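Local coordinates for putative endo-1,4-beta-xylanase (Bacteroides thetaiotaomicron VPI-5482, PDB 5MSX), which probably hydrolyses glycosidic bonds of plant glycans as a calcium-binding family 43 glycoside hydrolase, consistent with an arabinofuranosidase acting on pectin, at residues T249-G254 against M342-C347. Sequence-based numbering, arbitrary orientation.
Sequences TNYERG and MKDPTC
The Asp344 carboxylate is divided between two tasks: OD2 takes the Tyr251 hydroxyl of the facing loop, while OD1 ties up its own turn. At the start of a type I beta turn that runs to Cys347, Asp344 OD1 accepts from Thr346 N at 3.0 Å, which makes an Asx turn, and also from Thr346 OG1 at 2.7 Å, both from the same face of the carboxylate. A chi1 of -173°, with CG anti to the backbone N, places the Asp344 carboxylate facing 249-254. The phenol OH of Tyr251 donates to Asp344 OD2 over 2.8 Å, arriving 37° above the carboxylate plane, while OD2 itself lies at the ring edge; ring and carboxylate are turned 74° apart. The bond joins the loop after strand 245-247, within the family 43 sequence range, to the loop between strands 337-339 and 349-351. Water 1 adds a second link, donating to Asp344 OD2 at 2.6 Å and hydrogen-bonded to Thr249 OG1, which also pairs with Gly257 N. An alanine here in place of Asp344 would probably leave the Tyr251 hydroxyl and the water without their shared acceptor, and Thr346 N and OG1 without theirs. Glu221 accepts from the backbone N of Met342, Lys343 and Asp344. Within 249-254, Asn250 OD1 accepts from Arg253 N in an Asx motif, and Thr249 CG2 sits 3.6 Å above the centre of the Tyr251 ring. Thr346 OG1 comes obliquely to that ring, 3.2 Å from Tyr251 CE1.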
# COMPACT_ATOMS: atom_id res chain seq x y z
N THR C 249 -27.41 -7.07 -30.53
CA THR C 249 -28.02 -8.28 -31.09
C THR C 249 -27.68 -8.45 -32.58
O THR C 249 -27.73 -7.48 -33.35
CB THR C 249 -29.54 -8.30 -30.86
OG1 THR C 249 -29.79 -8.50 -29.46
CG2 THR C 249 -30.26 -9.42 -31.70
N ASN C 250 -27.24 -9.66 -32.95
CA ASN C 250 -27.03 -10.06 -34.34
C ASN C 250 -28.06 -11.16 -34.65
O ASN C 250 -27.89 -12.36 -34.29
CB ASN C 250 -25.62 -10.55 -34.54
CG ASN C 250 -25.31 -10.90 -36.00
OD1 ASN C 250 -26.16 -11.42 -36.72
ND2 ASN C 250 -24.08 -10.65 -36.41
N TYR C 251 -29.15 -10.74 -35.30
CA TYR C 251 -30.30 -11.60 -35.57
C TYR C 251 -29.90 -12.78 -36.47
O TYR C 251 -30.24 -13.92 -36.20
CB TYR C 251 -31.44 -10.79 -36.21
CG TYR C 251 -32.13 -9.88 -35.23
CD1 TYR C 251 -33.10 -10.38 -34.36
CD2 TYR C 251 -31.81 -8.52 -35.14
CE1 TYR C 251 -33.74 -9.56 -33.44
CE2 TYR C 251 -32.45 -7.70 -34.21
CZ TYR C 251 -33.41 -8.24 -33.38
OH TYR C 251 -34.06 -7.48 -32.46
N GLU C 252 -29.15 -12.46 -37.53
CA GLU C 252 -28.64 -13.45 -38.48
C GLU C 252 -27.84 -14.60 -37.84
O GLU C 252 -27.99 -15.75 -38.22
CB GLU C 252 -27.75 -12.77 -39.53
N ARG C 253 -26.97 -14.27 -36.88
CA ARG C 253 -26.19 -15.28 -36.16
C ARG C 253 -26.87 -15.81 -34.92
O ARG C 253 -26.36 -16.72 -34.28
CB ARG C 253 -24.80 -14.76 -35.81
CG ARG C 253 -23.94 -14.57 -37.05
CD ARG C 253 -22.54 -14.10 -36.73
NE ARG C 253 -21.97 -13.39 -37.88
CZ ARG C 253 -20.99 -12.49 -37.85
NH1 ARG C 253 -20.42 -12.10 -36.71
NH2 ARG C 253 -20.59 -11.93 -38.99
N GLY C 254 -28.03 -15.31 -34.57
CA GLY C 254 -28.75 -15.80 -33.38
C GLY C 254 -28.02 -15.46 -32.07
O GLY C 254 -27.91 -16.32 -31.17
N MET C 342 -38.17 -12.15 -23.66
CA MET C 342 -38.41 -11.18 -22.59
C MET C 342 -38.77 -9.81 -23.17
O MET C 342 -39.87 -9.35 -22.96
CB MET C 342 -37.21 -11.12 -21.65
CG MET C 342 -37.55 -10.56 -20.28
SD MET C 342 -38.13 -11.79 -19.10
CE MET C 342 -36.57 -12.56 -18.67
N LYS C 343 -37.86 -9.20 -23.91
CA LYS C 343 -38.07 -7.91 -24.55
C LYS C 343 -38.09 -7.94 -26.09
O LYS C 343 -38.44 -6.94 -26.71
CB LYS C 343 -36.97 -6.96 -24.10
CG LYS C 343 -37.04 -6.66 -22.61
CD LYS C 343 -36.01 -5.61 -22.24
CE LYS C 343 -36.32 -4.91 -20.92
NZ LYS C 343 -35.21 -3.97 -20.58
N ASP C 344 -37.71 -9.06 -26.69
CA ASP C 344 -37.60 -9.17 -28.16
C ASP C 344 -38.49 -10.32 -28.59
O ASP C 344 -38.08 -11.49 -28.50
CB ASP C 344 -36.16 -9.46 -28.58
CG ASP C 344 -35.95 -9.42 -30.08
OD1 ASP C 344 -36.94 -9.52 -30.89
OD2 ASP C 344 -34.76 -9.28 -30.43
N PRO C 345 -39.71 -10.01 -29.09
CA PRO C 345 -40.60 -11.12 -29.45
C PRO C 345 -40.08 -12.03 -30.58
O PRO C 345 -40.65 -13.11 -30.77
CB PRO C 345 -41.93 -10.43 -29.82
CG PRO C 345 -41.74 -8.96 -29.63
CD PRO C 345 -40.28 -8.68 -29.44
N THR C 346 -39.04 -11.61 -31.31
CA THR C 346 -38.40 -12.46 -32.33
C THR C 346 -37.34 -13.44 -31.80
O THR C 346 -36.82 -14.23 -32.57
CB THR C 346 -37.75 -11.64 -33.48
OG1 THR C 346 -36.53 -11.02 -33.04
CG2 THR C 346 -38.71 -10.58 -33.99
N CYS C 347 -36.99 -13.36 -30.51
CA CYS C 347 -35.99 -14.26 -29.94
C CYS C 347 -36.64 -15.57 -29.48
O CYS C 347 -37.03 -15.72 -28.32
CB CYS C 347 -35.22 -13.61 -28.78
SG CYS C 347 -34.03 -14.76 -28.04
O HOH W 1 -32.75 -7.98 -29.43